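Local coordinates for putative lipoprotein (Bacteroides fragilis, PDB 3QNK), which is of unknown specificity but, as a SusD-like lipoprotein of the outer membrane, probably captures glycans for import, at residues N263-D268 with G337-D342; F331-K336 with Y367-Y372. One frame throughout, in Å; residues are numbered along the deposited sequence.

Contact 1. Residues N263-D268 with G337-D342; sequences NDKYGD and GAVTVD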
ATOM      1  N   ASN B 263      12.679 -31.948   4.187  1.00 65.46           N
ATOM      2  CA  ASN B 263      14.128 -31.759   4.214  1.00 67.41           C
ATOM      3  C   ASN B 263      14.950 -33.038   4.482  1.00 74.87           C
ATOM      4  O   ASN B 263      16.132 -32.949   4.782  1.00 76.89           O
ATOM      5  CB  ASN B 263      14.510 -30.648   5.216  1.00 68.50           C
ATOM      6  CG  ASN B 263      14.042 -30.799   6.645  1.00 81.43           C
ATOM      7  OD1 ASN B 263      13.072 -31.493   6.964  1.00 79.69           O
ATOM      8  ND2 ASN B 263      14.702 -30.090   7.540  1.00 65.08           N
ATOM      9  N   ASP B 264      14.346 -34.216   4.326  1.00 72.67           N
ATOM     10  CA  ASP B 264      15.032 -35.510   4.361  1.00 73.19           C
ATOM     11  C   ASP B 264      15.584 -35.779   2.939  1.00 77.04           C
ATOM     12  O   ASP B 264      16.651 -36.360   2.790  1.00 79.88           O
ATOM     13  CB  ASP B 264      14.076 -36.638   4.830  1.00 74.21           C
ATOM     14  CG  ASP B 264      12.795 -36.805   4.009  1.00 85.52           C
ATOM     15  OD1 ASP B 264      12.082 -35.780   3.783  1.00 83.05           O
ATOM     16  OD2 ASP B 264      12.472 -37.967   3.639  1.00 93.35           O
ATOM     17  N   LYS B 265      14.851 -35.314   1.907  1.00 71.13           N
ATOM     18  CA  LYS B 265      15.152 -35.416   0.479  1.00 70.50           C
ATOM     19  C   LYS B 265      15.307 -34.014  -0.171  1.00 73.73           C
ATOM     20  O   LYS B 265      16.154 -33.836  -1.056  1.00 74.48           O
ATOM     21  CB  LYS B 265      14.014 -36.196  -0.213  1.00 70.63           C
ATOM     22  CG  LYS B 265      14.293 -36.576  -1.659  1.00 80.80           C
ATOM     23  CD  LYS B 265      13.298 -37.589  -2.189  1.00 87.45           C
ATOM     24  CE  LYS B 265      13.842 -38.992  -2.202  1.00 87.38           C
ATOM     25  NZ  LYS B 265      13.091 -39.862  -3.147  1.00 98.45           N
ATOM     26  N   TYR B 266      14.491 -33.026   0.259  1.00 68.27           N
ATOM     27  CA  TYR B 266      14.498 -31.720  -0.380  1.00 67.77           C
ATOM     28  C   TYR B 266      14.968 -30.584   0.528  1.00 71.68           C
ATOM     29  O   TYR B 266      16.165 -30.354   0.587  1.00 75.39           O
ATOM     30  CB  TYR B 266      13.127 -31.448  -1.002  1.00 67.06           C
ATOM     31  CG  TYR B 266      12.887 -32.358  -2.186  1.00 68.81           C
ATOM     32  CD1 TYR B 266      13.674 -32.264  -3.334  1.00 71.36           C
ATOM     33  CD2 TYR B 266      11.942 -33.377  -2.127  1.00 68.64           C
ATOM     34  CE1 TYR B 266      13.476 -33.111  -4.421  1.00 70.94           C
ATOM     35  CE2 TYR B 266      11.750 -34.247  -3.204  1.00 70.05           C
ATOM     36  CZ  TYR B 266      12.525 -34.111  -4.348  1.00 74.89           C
ATOM     37  OH  TYR B 266      12.340 -34.933  -5.429  1.00 72.80           O
ATOM     38  N   GLY B 267      14.066 -29.864   1.179  1.00 65.63           N
ATOM     39  CA  GLY B 267      14.440 -28.743   2.032  1.00 64.62           C
ATOM     40  C   GLY B 267      13.303 -28.222   2.872  1.00 67.44           C
ATOM     41  O   GLY B 267      12.215 -28.802   2.870  1.00 66.47           O
ATOM     42  N   ASP B 268      13.543 -27.095   3.565  1.00 64.93           N
ATOM     43  CA  ASP B 268      12.568 -26.457   4.445  1.00 63.25           C
ATOM     44  C   ASP B 268      12.195 -25.038   3.969  1.00 66.98           C
ATOM     45  O   ASP B 268      11.771 -24.180   4.773  1.00 69.21           O
ATOM     46  CB  ASP B 268      13.086 -26.443   5.889  1.00 65.79           C
ATOM     47  CG  ASP B 268      14.489 -25.901   6.103  1.00 73.96           C
ATOM     48  OD1 ASP B 268      14.950 -25.076   5.267  1.00 73.51           O
ATOM     49  OD2 ASP B 268      15.110 -26.267   7.121  1.00 82.69           O
ATOM     50  N   GLY B 337      13.124 -37.569  -7.131  1.00 68.50           N
ATOM     51  CA  GLY B 337      11.809 -38.210  -7.101  1.00 65.92           C
ATOM     52  C   GLY B 337      10.924 -37.916  -5.896  1.00 66.94           C
ATOM     53  O   GLY B 337      11.227 -37.035  -5.086  1.00 65.78           O
ATOM     54  N   ALA B 338       9.808 -38.666  -5.771  1.00 61.10           N
ATOM     55  CA  ALA B 338       8.792 -38.496  -4.737  1.00 57.87           C
ATOM     56  C   ALA B 338       9.344 -38.621  -3.322  1.00 64.39           C
ATOM     57  O   ALA B 338      10.155 -39.505  -3.022  1.00 66.40           O
ATOM     58  CB  ALA B 338       7.657 -39.490  -4.932  1.00 57.08           C
ATOM     59  N   VAL B 339       8.893 -37.705  -2.464  1.00 59.90           N
ATOM     60  CA  VAL B 339       9.194 -37.638  -1.040  1.00 60.07           C
ATOM     61  C   VAL B 339       7.881 -38.014  -0.300  1.00 64.24           C
ATOM     62  O   VAL B 339       6.788 -37.683  -0.776  1.00 60.93           O
ATOM     63  CB  VAL B 339       9.792 -36.245  -0.628  1.00 63.31           C
ATOM     64  CG1 VAL B 339       8.822 -35.088  -0.863  1.00 61.47           C
ATOM     65  CG2 VAL B 339      10.312 -36.243   0.805  1.00 62.88           C
ATOM     66  N   THR B 340       7.989 -38.762   0.816  1.00 62.71           N
ATOM     67  CA  THR B 340       6.808 -39.145   1.586  1.00 61.08           C
ATOM     68  C   THR B 340       6.713 -38.223   2.787  1.00 63.85           C
ATOM     69  O   THR B 340       7.702 -38.035   3.513  1.00 64.95           O
ATOM     70  CB  THR B 340       6.829 -40.632   1.962  1.00 68.74           C
ATOM     71  OG1 THR B 340       6.993 -41.419   0.775  1.00 71.07           O
ATOM     72  CG2 THR B 340       5.557 -41.059   2.667  1.00 65.03           C
ATOM     73  N   VAL B 341       5.529 -37.628   2.977  1.00 58.66           N
ATOM     74  CA  VAL B 341       5.242 -36.686   4.061  1.00 57.68           C
ATOM     75  C   VAL B 341       5.086 -37.467   5.352  1.00 62.08           C
ATOM     76  O   VAL B 341       4.326 -38.432   5.383  1.00 61.72           O
ATOM     77  CB  VAL B 341       4.007 -35.815   3.739  1.00 60.15           C
ATOM     78  CG1 VAL B 341       3.605 -34.947   4.929  1.00 58.11           C
ATOM     79  CG2 VAL B 341       4.258 -34.968   2.494  1.00 60.39           C
ATOM     80  N   ASP B 342       5.838 -37.068   6.396  1.00 59.71           N
ATOM     81  CA  ASP B 342       5.864 -37.704   7.714  1.00 60.15           C
ATOM     82  C   ASP B 342       5.461 -36.687   8.780  1.00 63.06           C
ATOM     83  O   ASP B 342       6.185 -35.718   9.044  1.00 64.28           O
ATOM     84  CB  ASP B 342       7.274 -38.285   7.998  1.00 64.04           C
ATOM     85  CG  ASP B 342       7.495 -39.039   9.306  1.00 79.07           C
ATOM     86  OD1 ASP B 342       6.613 -38.974  10.188  1.00 78.40           O
ATOM     87  OD2 ASP B 342       8.573 -39.681   9.452  1.00 90.02           O
TER

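Contact 2. Residues F331-K336 with Y367-Y372; sequences FFNADK and YDNYNY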
ATOM      1  N   PHE B 331       6.030 -34.520  -5.246  1.00 57.81           N
ATOM      2  CA  PHE B 331       7.232 -34.164  -6.022  1.00 58.45           C
ATOM      3  C   PHE B 331       7.795 -35.348  -6.822  1.00 66.66           C
ATOM      4  O   PHE B 331       9.015 -35.514  -6.920  1.00 68.41           O
ATOM      5  CB  PHE B 331       8.314 -33.528  -5.134  1.00 59.42           C
ATOM      6  CG  PHE B 331       8.060 -32.076  -4.818  1.00 59.47           C
ATOM      7  CD1 PHE B 331       8.020 -31.121  -5.834  1.00 63.11           C
ATOM      8  CD2 PHE B 331       7.902 -31.652  -3.502  1.00 60.13           C
ATOM      9  CE1 PHE B 331       7.824 -29.763  -5.538  1.00 63.48           C
ATOM     10  CE2 PHE B 331       7.706 -30.297  -3.207  1.00 62.58           C
ATOM     11  CZ  PHE B 331       7.665 -29.363  -4.229  1.00 61.16           C
ATOM     12  N   PHE B 332       6.897 -36.108  -7.464  1.00 63.73           N
ATOM     13  CA  PHE B 332       7.217 -37.277  -8.279  1.00 63.94           C
ATOM     14  C   PHE B 332       8.197 -36.977  -9.396  1.00 71.03           C
ATOM     15  O   PHE B 332       9.110 -37.777  -9.631  1.00 72.55           O
ATOM     16  CB  PHE B 332       5.945 -37.832  -8.917  1.00 64.14           C
ATOM     17  CG  PHE B 332       4.823 -38.133  -7.964  1.00 63.35           C
ATOM     18  CD1 PHE B 332       4.834 -39.290  -7.192  1.00 65.73           C
ATOM     19  CD2 PHE B 332       3.726 -37.284  -7.870  1.00 62.40           C
ATOM     20  CE1 PHE B 332       3.780 -39.574  -6.316  1.00 64.66           C
ATOM     21  CE2 PHE B 332       2.666 -37.580  -7.009  1.00 63.38           C
ATOM     22  CZ  PHE B 332       2.697 -38.725  -6.244  1.00 61.22           C
ATOM     23  N   ASN B 333       7.993 -35.834 -10.099  1.00 67.46           N
ATOM     24  CA  ASN B 333       8.786 -35.434 -11.270  1.00 67.94           C
ATOM     25  C   ASN B 333       9.802 -34.304 -10.951  1.00 73.82           C
ATOM     26  O   ASN B 333      10.140 -33.467 -11.811  1.00 75.16           O
ATOM     27  CB  ASN B 333       7.858 -35.068 -12.443  1.00 63.85           C
ATOM     28  CG  ASN B 333       7.079 -36.260 -12.965  1.00 89.42           C
ATOM     29  OD1 ASN B 333       7.638 -37.227 -13.505  1.00 88.75           O
ATOM     30  ND2 ASN B 333       5.767 -36.237 -12.800  1.00 85.01           N
ATOM     31  N   ALA B 334      10.292 -34.312  -9.700  1.00 70.56           N
ATOM     32  CA  ALA B 334      11.353 -33.449  -9.193  1.00 71.50           C
ATOM     33  C   ALA B 334      12.605 -34.282  -9.225  1.00 80.74           C
ATOM     34  O   ALA B 334      12.478 -35.511  -9.207  1.00 82.22           O
ATOM     35  CB  ALA B 334      11.040 -33.005  -7.773  1.00 70.50           C
ATOM     36  N   ASP B 335      13.818 -33.668  -9.274  1.00 78.35           N
ATOM     37  CA  ASP B 335      15.068 -34.450  -9.190  1.00 79.08           C
ATOM     38  C   ASP B 335      15.032 -35.191  -7.853  1.00 82.24           C
ATOM     39  O   ASP B 335      14.428 -34.669  -6.917  1.00 83.31           O
ATOM     40  CB  ASP B 335      16.289 -33.523  -9.287  1.00 82.10           C
ATOM     41  CG  ASP B 335      16.511 -32.652  -8.070  1.00 93.57           C
ATOM     42  OD1 ASP B 335      15.567 -31.920  -7.681  1.00 93.97           O
ATOM     43  OD2 ASP B 335      17.603 -32.750  -7.466  1.00 99.17           O
ATOM     44  N   LYS B 336      15.578 -36.398  -7.747  1.00 76.63           N
ATOM     45  CA  LYS B 336      15.515 -37.179  -6.484  1.00 74.45           C
ATOM     46  C   LYS B 336      14.131 -37.914  -6.315  1.00 74.90           C
ATOM     47  O   LYS B 336      14.024 -38.805  -5.472  1.00 73.95           O
ATOM     48  CB  LYS B 336      15.860 -36.338  -5.214  1.00 74.26           C
ATOM     49  N   TYR B 367       2.543 -30.581  -7.282  1.00 53.33           N
ATOM     50  CA  TYR B 367       3.411 -31.599  -6.714  1.00 53.51           C
ATOM     51  C   TYR B 367       3.560 -32.773  -7.707  1.00 62.25           C
ATOM     52  O   TYR B 367       4.462 -33.597  -7.564  1.00 64.25           O
ATOM     53  CB  TYR B 367       2.845 -32.112  -5.394  1.00 53.40           C
ATOM     54  CG  TYR B 367       2.925 -31.173  -4.214  1.00 54.24           C
ATOM     55  CD1 TYR B 367       4.148 -30.650  -3.793  1.00 56.23           C
ATOM     56  CD2 TYR B 367       1.808 -30.931  -3.417  1.00 53.62           C
ATOM     57  CE1 TYR B 367       4.242 -29.842  -2.661  1.00 54.24           C
ATOM     58  CE2 TYR B 367       1.891 -30.123  -2.282  1.00 53.91           C
ATOM     59  CZ  TYR B 367       3.114 -29.587  -1.906  1.00 58.84           C
ATOM     60  OH  TYR B 367       3.211 -28.794  -0.793  1.00 63.89           O
ATOM     61  N   ASP B 368       2.669 -32.848  -8.715  1.00 59.19           N
ATOM     62  CA  ASP B 368       2.729 -33.878  -9.745  1.00 59.47           C
ATOM     63  C   ASP B 368       3.912 -33.642 -10.699  1.00 68.38           C
ATOM     64  O   ASP B 368       4.679 -34.571 -10.969  1.00 71.19           O
ATOM     65  CB  ASP B 368       1.421 -33.923 -10.560  1.00 59.23           C
ATOM     66  CG  ASP B 368       0.209 -34.442  -9.813  1.00 57.16           C
ATOM     67  OD1 ASP B 368       0.178 -35.641  -9.506  1.00 53.90           O
ATOM     68  OD2 ASP B 368      -0.719 -33.640  -9.552  1.00 66.04           O
ATOM     69  N   ASN B 369       4.067 -32.402 -11.199  1.00 63.50           N
ATOM     70  CA  ASN B 369       5.060 -32.106 -12.230  1.00 63.40           C
ATOM     71  C   ASN B 369       6.249 -31.292 -11.804  1.00 67.81           C
ATOM     72  O   ASN B 369       7.351 -31.551 -12.286  1.00 69.95           O
ATOM     73  CB  ASN B 369       4.374 -31.366 -13.369  1.00 62.68           C
ATOM     74  CG  ASN B 369       3.223 -32.149 -13.952  1.00 79.59           C
ATOM     75  OD1 ASN B 369       3.421 -33.221 -14.532  1.00 80.06           O
ATOM     76  ND2 ASN B 369       2.007 -31.659 -13.773  1.00 63.71           N
ATOM     77  N   TYR B 370       6.042 -30.274 -10.960  1.00 63.25           N
ATOM     78  CA  TYR B 370       7.098 -29.354 -10.539  1.00 61.95           C
ATOM     79  C   TYR B 370       8.274 -30.028  -9.861  1.00 64.10           C
ATOM     80  O   TYR B 370       8.171 -31.140  -9.319  1.00 62.65           O
ATOM     81  CB  TYR B 370       6.547 -28.263  -9.593  1.00 61.46           C
ATOM     82  CG  TYR B 370       6.015 -27.025 -10.282  1.00 62.59           C
ATOM     83  CD1 TYR B 370       5.494 -27.085 -11.572  1.00 64.71           C
ATOM     84  CD2 TYR B 370       5.981 -25.800  -9.625  1.00 63.48           C
ATOM     85  CE1 TYR B 370       4.979 -25.948 -12.200  1.00 66.66           C
ATOM     86  CE2 TYR B 370       5.447 -24.661 -10.233  1.00 64.79           C
ATOM     87  CZ  TYR B 370       4.954 -24.735 -11.524  1.00 76.22           C
ATOM     88  OH  TYR B 370       4.436 -23.607 -12.127  1.00 81.09           O
ATOM     89  N   ASN B 371       9.412 -29.314  -9.959  1.00 61.54           N
ATOM     90  CA  ASN B 371      10.668 -29.644  -9.281  0.50 62.07           C
ATOM     91  C   ASN B 371      10.683 -28.837  -7.990  1.00 65.02           C
ATOM     92  O   ASN B 371       9.906 -27.870  -7.864  1.00 62.49           O
ATOM     93  CB  ASN B 371      11.923 -29.382 -10.141  0.50 62.12           C
ATOM     94  CG  ASN B 371      13.247 -29.656  -9.418  0.50 76.53           C
ATOM     95  OD1 ASN B 371      13.349 -30.510  -8.512  0.50 55.91           O
ATOM     96  ND2 ASN B 371      14.283 -28.896  -9.764  0.50 71.22           N
ATOM     97  N   TYR B 372      11.492 -29.251  -6.982  1.00 63.34           N
ATOM     98  CA  TYR B 372      11.549 -28.539  -5.697  1.00 63.15           C
ATOM     99  C   TYR B 372      12.152 -27.143  -5.885  1.00 71.82           C
ATOM    100  O   TYR B 372      13.184 -27.026  -6.552  1.00 73.42           O
ATOM    101  CB  TYR B 372      12.345 -29.325  -4.645  1.00 64.55           C
ATOM    102  CG  TYR B 372      12.274 -28.714  -3.255  1.00 65.24           C
ATOM    103  CD1 TYR B 372      11.165 -28.912  -2.442  1.00 64.12           C
ATOM    104  CD2 TYR B 372      13.309 -27.920  -2.765  1.00 67.03           C
ATOM    105  CE1 TYR B 372      11.084 -28.337  -1.182  1.00 61.26           C
ATOM    106  CE2 TYR B 372      13.236 -27.335  -1.505  1.00 67.01           C
ATOM    107  CZ  TYR B 372      12.124 -27.552  -0.714  1.00 70.29           C
ATOM    108  OH  TYR B 372      12.042 -26.959   0.523  1.00 69.38           O
TER

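Contact 1. Residues N263-D268 with G337-D342
K265 and Y266 reach across from the loop that follows helix 253-257 to the start of strand 339-340, the return strand of a small antiparallel beta hairpin whose other arm is 329-330. The polar work is done by two side chains and a row of backbone carbonyls. K265 NZ donates to A338 O at 3.0 Å, approaching 43° above the carbonyl plane, and also bonds to K336 O, so one ammonium group holds two acceptors of the hairpin loop. It gets there because CG is anti to the backbone N (chi1 -171°) and the chain then bends at chi3 (-101°). The phenol of Y266 is placed between G337 O and D335 O, and its single proton can serve one of them at a time. Its modelled distance to G337 O is implausibly short and carries little weight at 2.7 Å resolution, but the oxygen does lie near the ring plane, at the edge.

Beside these bonds the packing is mainly apolar. V339, whose backbone pairs with I330 of the partner strand, points its CB at the loop and splits its methyls: CG1 meets the edge of the Y266 ring, 3.8 Å from CD2, while CG2 sits 3.8 Å from K265 CB. K265 also lays its CG over one face of the Y266 ring, toward the rim and 3.8 Å above the plane, and the same ring meets that of Y372. At the outer margin, where D264 is exposed to solvent, its carboxylate has V339 as a neighbour, with OD1 3.5 Å from CG2.

Contact 2. Residues F331-K336 with Y367-Y372
F331 sends its ring between Y367 and Y372, whose rings turn their edges to its opposite faces; the three form an aromatic cluster next to a type I beta turn, F331 to A334, in the loop of the 329-330/339-340 hairpin. Y367 makes a T-shaped pair with F331, centroids 5.1 Å apart and planes at 83°. Y372 is offset and less upright, its centroid 5.7 Å from that of F331. A third neighbour comes in the plane of the F331 ring: Y370 O, 3.5 Å from CD1.

The backbones add a shared acceptor, since F331 N and F332 N both point weak bonds at Y367 O. A firmer bond lies one residue further along, N333 ND2 to D368 O at 2.7 Å, with an N-H...O angle of 153°. Having CG anti to the carbonyl carbon (chi1 -66°) swings the amide toward D368 O, while N333 CB, placed by the backbone, also lies 3.5 Å from that oxygen. F332 runs alongside D368, ring and carboxylate planes nearly parallel. At the far end a bond from D335 N to N371 OD1, 3.3 Å, is tentative, since N371 has two modelled conformers and only one is considered here.

The turn itself is closed by A334 N on F331 O, 3.3 Å. Further out, M254 of helix 253-257 packs on F331, and W362 meets the Y367 ring edge-to-face. D368 is fixed by R225, in a salt bridge, and by W229 NE1. Both flanking tyrosines are tethered through their hydroxyls to backbone amides: Y367 OH to V259 N, and Y372 OH to R269 N.

The two contacts lie on the same side of the chain's centre, with their own centres about 10 Å apart, in a part of the SusD family region built mostly of loops. Along the chain the order is 263-268, 331-336, 337-342, 367-372, so the contacts interlock: 331-336 runs straight into 337-342, and the hairpin loop is held from the 263-268 side in contact 1 and from the 367-372 side in contact 2. They also touch directly, Y266 OH standing 3.3 Å from A334 CB. Segment 263-268 follows helix 253-257, on whose M254 both F331 and Y370 pack. The contact centres lie about 28 and 25 Å from that of the chain.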